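Local coordinates for enterobactin synthetase component F-related protein (Vibrio cholerae serotype O1, PDB 4OXI) that probably activates glycine with ATP to form glycyl-adenylate, in a lipopolysaccharide modification pathway that gives resistance to antimicrobial peptides, at residues A[358-363]-A[450-455]; A[412-417]-A[462-467]; A[488-493]-A[525-530]. All blocks are in the same frame, centred on the assembly; numbering follows the deposited sequence.

How the interactions relate
Interactions 1 and 2 both reach the antiparallel sheet that holds strand 445-457, and their segments alternate along the chain. Their centres lie 9 Å apart, and both touch the glycyl-adenylate. Interaction 1 is buried. It joins strand 356-360 of another sheet to strand 445-457 through a tyrosine-aspartate bond at the ribose. Interaction 2 lies at the surface, between strands 416-419 and 460-466 on either side of strand 445-457, and relies on a salt bridge and a lone leucine methyl. Interaction 3 stands apart, with its nearest atoms about 22 Å from interaction 1 and about 17 Å from interaction 2. It pairs two helices, partly buried, by apolar and CH-pi packing.

Interaction 1 of 3, residues A[358-363]-A[450-455]; sequences NLYGPT and SGDIVT. With GAP (glycyl-adenosine-5'-phosphate), chain B.
Y360 and D452 meet in the ribose pocket of this adenylate-forming enzyme, which holds glycyl-adenosine-5'-phosphate. They belong to two sequence motifs of the adenylation family, NLYGPT and SGD. The Y360 hydroxyl OH donates to D452 OD2 at 2.6 Å. OD2 lies in the plane of the tyrosine ring, at its edge. The ring and carboxylate planes stand 77° apart, and OH reaches OD2 from the anti side, 29° out of the carboxylate plane. With CG of Y360 opposite its backbone N (chi1 157°), the ring extends toward D452, and its CD1 edge runs past the adenine. S450 CB packs on the Y360 OH at 3.6 Å.

D452 also holds the sugar with both oxygens. The ligand O2' gives a bond of 2.6 Å to D452 OD1, and O3' gives one of 2.6 Å to D452 OD2. OD2 therefore serves two hydroxyls, while OD1 is further held by H463 and R466. An ST turn holds the backbone before D452: D452 N donates to S450 OG at 2.9 Å. S450 OG also bonds L417 O.

The rest of 358-363 grips the other parts of the ligand. Adenine N6 donates to L359 O at 2.7 Å and to N358 OD1 at 2.9 Å. T363 OG1 binds the phosphate oxygen O1A at 3.0 Å, and T363 N binds it too.

Strand 356-360 runs between strands 332-336 and 370-373. Strand 445-457 belongs to a separate antiparallel sheet, flanked by strands 416-419 and 460-466.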
# COMPACT_ATOMS: atom_id res chain seq x y z
N ASN A 358 -10.10 -6.07 11.78
CA ASN A 358 -10.11 -4.72 11.20
C ASN A 358 -8.74 -4.12 11.47
O ASN A 358 -8.29 -4.13 12.61
CB ASN A 358 -11.21 -3.85 11.83
CG ASN A 358 -11.46 -2.55 11.07
OD1 ASN A 358 -10.99 -2.37 9.94
ND2 ASN A 358 -12.23 -1.64 11.67
N LEU A 359 -8.06 -3.62 10.44
CA LEU A 359 -6.76 -2.97 10.64
C LEU A 359 -6.88 -1.52 10.21
O LEU A 359 -7.51 -1.23 9.20
CB LEU A 359 -5.67 -3.62 9.79
CG LEU A 359 -5.19 -5.04 10.06
CD1 LEU A 359 -4.07 -5.47 9.07
CD2 LEU A 359 -4.70 -5.11 11.46
N TYR A 360 -6.26 -0.61 10.97
CA TYR A 360 -6.27 0.81 10.61
C TYR A 360 -4.86 1.41 10.62
O TYR A 360 -4.06 1.12 11.50
CB TYR A 360 -7.20 1.64 11.52
CG TYR A 360 -6.81 3.11 11.55
CD1 TYR A 360 -7.37 4.02 10.65
CD2 TYR A 360 -5.84 3.58 12.43
CE1 TYR A 360 -6.98 5.36 10.65
CE2 TYR A 360 -5.43 4.91 12.42
CZ TYR A 360 -6.01 5.79 11.54
OH TYR A 360 -5.61 7.12 11.54
N GLY A 361 -4.61 2.29 9.66
CA GLY A 361 -3.41 3.11 9.66
C GLY A 361 -3.15 3.72 8.29
O GLY A 361 -3.63 3.21 7.27
N PRO A 362 -2.42 4.84 8.27
CA PRO A 362 -2.03 5.50 7.02
C PRO A 362 -0.65 5.03 6.59
O PRO A 362 0.12 4.50 7.40
CB PRO A 362 -1.99 6.97 7.43
CG PRO A 362 -1.50 6.93 8.85
CD PRO A 362 -2.08 5.65 9.45
N THR A 363 -0.34 5.24 5.31
CA THR A 363 0.96 4.87 4.78
C THR A 363 2.06 5.55 5.57
O THR A 363 3.15 4.98 5.75
CB THR A 363 1.03 5.25 3.29
OG1 THR A 363 -0.02 4.57 2.59
CG2 THR A 363 2.39 4.88 2.67
N SER A 450 -3.18 12.59 11.72
CA SER A 450 -3.71 11.63 10.77
C SER A 450 -4.78 12.25 9.88
O SER A 450 -4.94 11.87 8.72
CB SER A 450 -4.30 10.42 11.51
OG SER A 450 -5.50 10.78 12.16
N GLY A 451 -5.52 13.20 10.44
CA GLY A 451 -6.63 13.80 9.72
C GLY A 451 -7.89 13.00 9.98
O GLY A 451 -8.99 13.41 9.58
N ASP A 452 -7.74 11.87 10.67
CA ASP A 452 -8.89 11.02 10.97
C ASP A 452 -9.56 11.45 12.27
O ASP A 452 -8.90 11.68 13.29
CB ASP A 452 -8.46 9.55 11.07
CG ASP A 452 -7.94 8.99 9.75
OD1 ASP A 452 -8.70 9.05 8.75
OD2 ASP A 452 -6.78 8.51 9.70
N ILE A 453 -10.89 11.55 12.23
CA ILE A 453 -11.68 11.93 13.40
C ILE A 453 -12.17 10.66 14.08
O ILE A 453 -12.82 9.83 13.43
CB ILE A 453 -12.89 12.81 12.98
CG1 ILE A 453 -12.39 14.08 12.28
CG2 ILE A 453 -13.77 13.14 14.19
CD1 ILE A 453 -11.34 14.85 13.09
N VAL A 454 -11.86 10.49 15.37
CA VAL A 454 -12.26 9.27 16.08
C VAL A 454 -12.96 9.56 17.39
O VAL A 454 -12.92 10.68 17.91
CB VAL A 454 -11.04 8.39 16.39
CG1 VAL A 454 -10.28 8.05 15.11
CG2 VAL A 454 -10.13 9.10 17.38
N THR A 455 -13.61 8.54 17.94
CA THR A 455 -14.10 8.60 19.31
C THR A 455 -13.62 7.38 20.12
O THR A 455 -13.49 6.29 19.57
CB THR A 455 -15.64 8.72 19.37
OG1 THR A 455 -16.05 8.85 20.74
CG2 THR A 455 -16.29 7.49 18.80
N GAP B . -1.95 1.60 5.01
CA GAP B . -3.36 1.18 4.77
C GAP B . -4.05 2.32 4.03
O GAP B . -5.20 2.26 3.66
PA GAP B . -3.68 4.83 2.98
O1A GAP B . -2.60 5.82 3.36
O2A GAP B . -3.95 4.50 1.53
O3A GAP B . -3.26 3.51 3.78
C5' GAP B . -4.97 5.86 5.02
O5' GAP B . -5.03 5.35 3.69
C4' GAP B . -6.35 6.34 5.42
O4' GAP B . -7.30 5.31 5.16
C3' GAP B . -6.49 6.57 6.91
O3' GAP B . -6.02 7.87 7.28
C2' GAP B . -7.98 6.40 7.12
O2' GAP B . -8.68 7.54 6.66
C1' GAP B . -8.36 5.34 6.11
N9 GAP B . -8.44 4.03 6.79
C8 GAP B . -7.46 3.10 6.81
N7 GAP B . -7.84 2.00 7.50
C5 GAP B . -9.10 2.22 7.94
C6 GAP B . -10.09 1.47 8.74
N6 GAP B . -9.82 0.22 9.19
N1 GAP B . -11.28 2.07 8.98
C2 GAP B . -11.57 3.31 8.52
N3 GAP B . -10.71 4.05 7.78
C4 GAP B . -9.49 3.56 7.46

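Interaction 2 of 3, residues A[412-417]-A[462-467]; sequences GYRGEL and IHLGRR. With GAP (glycyl-adenosine-5'-phosphate), chain B.
The R467 guanidinium and the E416 carboxylate meet with their planes 67° apart. E416 OE1 lies at the guanidinium edge, in its plane. Seen from the other partner, R467 NE stands above the carboxylate plane. The H463 ring, on the strand that leads up to R467, has the adenine of the bound glycyl-adenosine-5'-phosphate over one face, with ligand N3 3.9 Å above the plane of the H463 ring and over its centre. The R414 guanidinium is met obliquely by a methyl, L464 CD1, which comes to 3.7 Å from R414 NE.

Two bonds make the salt bridge. R467 NE donates to E416 OE1 at 3.1 Å and nearly straight (165°). R467 NH2 reaches E416 OE2 at 2.8 Å, but this second bond is bent and weak. The E416 chain is extended to its carboxylate. In R467, CG lies close to both the backbone N and C (chi1 49°), and the chain bends at chi2 to bring NE and NH2 to the acid. E416 OE2 also accepts from the backbone N of G451.

Strand 460-466 carries a classic beta bulge, where L464 and G465 both face I453 of the middle strand. The side chains of 462-467 divide the work. L464 and R467 point toward 412-417, while H463 and R466 serve the ligand pocket. R466 NH1 lies 3.4 Å from ligand O3'.

The contact is thus an ion pair and a methyl beside a guanidinium, both at the surface. Solvent probably weakens the charge attraction there. The arginine should favour the ionised form of E416, and the amide of G451 would add to this.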
# COMPACT_ATOMS: atom_id res chain seq x y z
N GLY A 412 -15.92 8.33 25.62
CA GLY A 412 -16.57 9.30 24.75
C GLY A 412 -15.69 10.40 24.18
O GLY A 412 -16.16 11.19 23.36
N TYR A 413 -14.43 10.47 24.60
CA TYR A 413 -13.52 11.50 24.10
C TYR A 413 -13.42 11.46 22.58
O TYR A 413 -13.36 10.38 21.98
CB TYR A 413 -12.14 11.35 24.72
CG TYR A 413 -11.33 12.62 24.71
CD1 TYR A 413 -11.59 13.63 25.63
CD2 TYR A 413 -10.31 12.81 23.79
CE1 TYR A 413 -10.86 14.80 25.63
CE2 TYR A 413 -9.57 13.98 23.78
CZ TYR A 413 -9.85 14.97 24.70
OH TYR A 413 -9.11 16.13 24.70
N ARG A 414 -13.39 12.64 21.96
CA ARG A 414 -13.60 12.75 20.52
C ARG A 414 -12.62 13.77 19.94
O ARG A 414 -12.31 14.77 20.58
CB ARG A 414 -15.05 13.21 20.27
CG ARG A 414 -15.51 13.16 18.82
CD ARG A 414 -16.92 13.75 18.66
NE ARG A 414 -17.44 13.53 17.31
CZ ARG A 414 -17.15 14.29 16.26
NH1 ARG A 414 -16.34 15.33 16.39
NH2 ARG A 414 -17.66 14.01 15.06
N GLY A 415 -12.13 13.50 18.73
CA GLY A 415 -11.24 14.42 18.05
C GLY A 415 -10.36 13.76 17.01
O GLY A 415 -10.61 12.63 16.57
N GLU A 416 -9.31 14.47 16.59
CA GLU A 416 -8.42 13.96 15.57
C GLU A 416 -7.38 13.02 16.18
O GLU A 416 -6.79 13.33 17.21
CB GLU A 416 -7.73 15.11 14.84
CG GLU A 416 -6.60 14.63 13.93
CD GLU A 416 -6.05 15.72 13.05
OE1 GLU A 416 -6.46 16.89 13.23
OE2 GLU A 416 -5.22 15.40 12.17
N LEU A 417 -7.17 11.89 15.52
CA LEU A 417 -6.20 10.89 15.97
C LEU A 417 -4.78 11.31 15.61
O LEU A 417 -4.52 11.71 14.47
CB LEU A 417 -6.51 9.54 15.33
CG LEU A 417 -5.75 8.32 15.83
CD1 LEU A 417 -6.01 8.14 17.30
CD2 LEU A 417 -6.17 7.07 15.06
N ILE A 462 -13.34 4.35 17.51
CA ILE A 462 -14.29 4.22 16.41
C ILE A 462 -13.96 5.31 15.39
O ILE A 462 -13.82 6.47 15.76
CB ILE A 462 -15.73 4.45 16.88
CG1 ILE A 462 -16.05 3.57 18.09
CG2 ILE A 462 -16.71 4.24 15.73
CD1 ILE A 462 -15.97 2.12 17.80
N HIS A 463 -13.84 4.95 14.11
CA HIS A 463 -13.47 5.93 13.09
C HIS A 463 -14.73 6.62 12.62
O HIS A 463 -15.65 5.96 12.18
CB HIS A 463 -12.78 5.25 11.90
CG HIS A 463 -12.32 6.20 10.84
ND1 HIS A 463 -13.16 6.68 9.85
CD2 HIS A 463 -11.11 6.77 10.61
CE1 HIS A 463 -12.48 7.49 9.06
NE2 HIS A 463 -11.24 7.57 9.49
N LEU A 464 -14.75 7.95 12.70
CA LEU A 464 -15.95 8.74 12.41
C LEU A 464 -15.92 9.44 11.04
O LEU A 464 -16.97 9.79 10.49
CB LEU A 464 -16.20 9.76 13.52
CG LEU A 464 -16.43 9.16 14.91
CD1 LEU A 464 -16.48 10.23 15.99
CD2 LEU A 464 -17.69 8.31 14.94
N GLY A 465 -14.73 9.65 10.50
CA GLY A 465 -14.59 10.38 9.25
C GLY A 465 -13.32 11.20 9.26
O GLY A 465 -12.38 10.90 10.01
N ARG A 466 -13.28 12.23 8.42
CA ARG A 466 -12.07 13.02 8.24
C ARG A 466 -12.40 14.51 8.25
O ARG A 466 -13.54 14.89 8.00
CB ARG A 466 -11.38 12.65 6.92
CG ARG A 466 -10.71 11.28 6.93
CD ARG A 466 -9.75 11.08 5.74
NE ARG A 466 -8.71 12.10 5.67
CZ ARG A 466 -7.54 12.05 6.31
NH1 ARG A 466 -7.26 11.03 7.11
NH2 ARG A 466 -6.65 13.04 6.16
N ARG A 467 -11.41 15.33 8.55
CA ARG A 467 -11.60 16.78 8.51
C ARG A 467 -11.26 17.37 7.13
O ARG A 467 -11.43 18.56 6.91
CB ARG A 467 -10.74 17.45 9.57
CG ARG A 467 -9.29 16.98 9.57
CD ARG A 467 -8.35 18.13 9.92
NE ARG A 467 -7.01 17.66 10.28
CZ ARG A 467 -6.07 17.32 9.41
NH1 ARG A 467 -6.32 17.39 8.10
NH2 ARG A 467 -4.89 16.91 9.83
N GAP B . -1.95 1.60 5.01
CA GAP B . -3.36 1.18 4.77
C GAP B . -4.05 2.32 4.03
O GAP B . -5.20 2.26 3.66
PA GAP B . -3.68 4.83 2.98
O1A GAP B . -2.60 5.82 3.36
O2A GAP B . -3.95 4.50 1.53
O3A GAP B . -3.26 3.51 3.78
C5' GAP B . -4.97 5.86 5.02
O5' GAP B . -5.03 5.35 3.69
C4' GAP B . -6.35 6.34 5.42
O4' GAP B . -7.30 5.31 5.16
C3' GAP B . -6.49 6.57 6.91
O3' GAP B . -6.02 7.87 7.28
C2' GAP B . -7.98 6.40 7.12
O2' GAP B . -8.68 7.54 6.66
C1' GAP B . -8.36 5.34 6.11
N9 GAP B . -8.44 4.03 6.79
C8 GAP B . -7.46 3.10 6.81
N7 GAP B . -7.84 2.00 7.50
C5 GAP B . -9.10 2.22 7.94
C6 GAP B . -10.09 1.47 8.74
N6 GAP B . -9.82 0.22 9.19
N1 GAP B . -11.28 2.07 8.98
C2 GAP B . -11.57 3.31 8.52
N3 GAP B . -10.71 4.05 7.78
C4 GAP B . -9.49 3.56 7.46

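Interaction 3 of 3, residues A[488-493]-A[525-530]; sequences RRVTQA and DLWLSQ
V490, near the end of helix 480-491, packs against W527 and Q530 of helix 524-531, so two helices of the C-terminal region meet here. With CG1 of V490 opposite the backbone N (chi1 170°), this methyl enters between two residues one turn apart. It lies 3.6 Å from W527 CA and 3.2 Å from Q530 OE1. The other methyl, V490 CG2, rests 3.9 Å from Q530 CB. The V490 and Q530 side chains run alongside each other and point opposite ways.

T491 follows with a CH-pi contact. Its CG2 stands over one face of the W527 indole, 3.5 Å from the centroid of the five-membered ring and only 10° off the ring normal. The T491 side chain is roughly perpendicular to that of W527. W527 also makes an edge-to-face contact with W522. The T491 methyl and hydroxyl take separate tasks. At chi1 69°, OG1 points back to its own helix and bonds V487 O.

Q492 leaves the helix with positive phi. Its side chain folds back, and Q492 NE2 donates to R489 O at 2.7 Å.

A493 comes next, and its backbone closes an ST turn: A493 N donates to T491 OG1 at 3.2 Å.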
# COMPACT_ATOMS: atom_id res chain seq x y z
N ARG A 488 -9.76 21.81 -13.11
CA ARG A 488 -9.69 23.27 -13.27
C ARG A 488 -8.73 23.70 -14.38
O ARG A 488 -9.07 24.55 -15.20
CB ARG A 488 -9.27 23.96 -11.96
CG ARG A 488 -10.43 24.33 -11.06
CD ARG A 488 -9.98 25.10 -9.82
NE ARG A 488 -11.07 25.12 -8.85
CZ ARG A 488 -12.08 25.98 -8.88
NH1 ARG A 488 -12.12 26.94 -9.81
NH2 ARG A 488 -13.06 25.90 -7.98
N ARG A 489 -7.53 23.12 -14.38
CA ARG A 489 -6.52 23.40 -15.41
C ARG A 489 -7.04 23.08 -16.80
O ARG A 489 -6.94 23.88 -17.72
CB ARG A 489 -5.27 22.55 -15.18
CG ARG A 489 -4.20 23.18 -14.31
CD ARG A 489 -2.81 22.67 -14.72
NE ARG A 489 -2.76 21.21 -14.83
CZ ARG A 489 -2.46 20.38 -13.83
NH1 ARG A 489 -2.44 19.07 -14.04
NH2 ARG A 489 -2.17 20.86 -12.63
N VAL A 490 -7.60 21.87 -16.94
CA VAL A 490 -8.01 21.34 -18.23
C VAL A 490 -9.26 22.05 -18.77
O VAL A 490 -9.37 22.30 -19.97
CB VAL A 490 -8.23 19.82 -18.12
CG1 VAL A 490 -8.88 19.28 -19.37
CG2 VAL A 490 -6.91 19.10 -17.85
N THR A 491 -10.20 22.39 -17.89
CA THR A 491 -11.42 23.05 -18.35
C THR A 491 -11.35 24.57 -18.34
O THR A 491 -12.14 25.21 -19.03
CB THR A 491 -12.64 22.61 -17.53
OG1 THR A 491 -12.53 23.12 -16.19
CG2 THR A 491 -12.73 21.08 -17.51
N GLN A 492 -10.44 25.14 -17.56
CA GLN A 492 -10.36 26.59 -17.37
C GLN A 492 -11.65 27.15 -16.77
O GLN A 492 -11.89 28.36 -16.82
CB GLN A 492 -10.02 27.32 -18.69
CG GLN A 492 -8.59 27.09 -19.19
CD GLN A 492 -7.55 27.51 -18.17
OE1 GLN A 492 -7.50 28.67 -17.75
NE2 GLN A 492 -6.71 26.56 -17.75
N ALA A 493 -12.46 26.27 -16.19
CA ALA A 493 -13.70 26.68 -15.52
C ALA A 493 -13.44 27.54 -14.29
O ALA A 493 -12.43 27.41 -13.61
CB ALA A 493 -14.52 25.45 -15.14
N ASP A 525 -14.96 15.72 -24.51
CA ASP A 525 -14.04 14.77 -25.14
C ASP A 525 -12.60 15.21 -24.93
O ASP A 525 -11.74 14.41 -24.57
CB ASP A 525 -14.32 14.65 -26.64
CG ASP A 525 -15.69 14.08 -26.93
OD1 ASP A 525 -16.50 14.76 -27.61
OD2 ASP A 525 -15.96 12.94 -26.47
N LEU A 526 -12.35 16.49 -25.17
CA LEU A 526 -11.04 17.06 -24.99
C LEU A 526 -10.61 16.99 -23.51
O LEU A 526 -9.48 16.61 -23.20
CB LEU A 526 -11.03 18.51 -25.49
CG LEU A 526 -9.72 19.27 -25.32
CD1 LEU A 526 -8.59 18.52 -26.01
CD2 LEU A 526 -9.84 20.68 -25.86
N TRP A 527 -11.53 17.35 -22.62
CA TRP A 527 -11.29 17.32 -21.17
C TRP A 527 -10.88 15.94 -20.70
O TRP A 527 -9.91 15.80 -19.95
CB TRP A 527 -12.55 17.70 -20.42
CG TRP A 527 -13.00 19.10 -20.65
CD1 TRP A 527 -12.29 20.12 -21.22
CD2 TRP A 527 -14.27 19.65 -20.30
NE1 TRP A 527 -13.05 21.27 -21.24
CE2 TRP A 527 -14.27 21.00 -20.69
CE3 TRP A 527 -15.42 19.12 -19.70
CZ2 TRP A 527 -15.37 21.84 -20.48
CZ3 TRP A 527 -16.52 19.95 -19.50
CH2 TRP A 527 -16.48 21.29 -19.89
N LEU A 528 -11.64 14.94 -21.12
CA LEU A 528 -11.39 13.55 -20.78
C LEU A 528 -10.01 13.13 -21.27
O LEU A 528 -9.23 12.50 -20.54
CB LEU A 528 -12.45 12.67 -21.42
CG LEU A 528 -12.41 11.19 -21.06
CD1 LEU A 528 -12.45 11.05 -19.55
CD2 LEU A 528 -13.55 10.42 -21.71
N SER A 529 -9.71 13.49 -22.51
CA SER A 529 -8.43 13.13 -23.13
C SER A 529 -7.24 13.68 -22.34
O SER A 529 -6.26 12.98 -22.12
CB SER A 529 -8.39 13.62 -24.58
OG SER A 529 -7.05 13.79 -25.01
N GLN A 530 -7.34 14.94 -21.92
CA GLN A 530 -6.27 15.55 -21.13
C GLN A 530 -6.18 15.04 -19.68
O GLN A 530 -5.08 14.87 -19.16
CB GLN A 530 -6.39 17.08 -21.18
CG GLN A 530 -6.15 17.63 -22.58
CD GLN A 530 -6.43 19.11 -22.68
OE1 GLN A 530 -6.75 19.78 -21.69
NE2 GLN A 530 -6.31 19.65 -23.89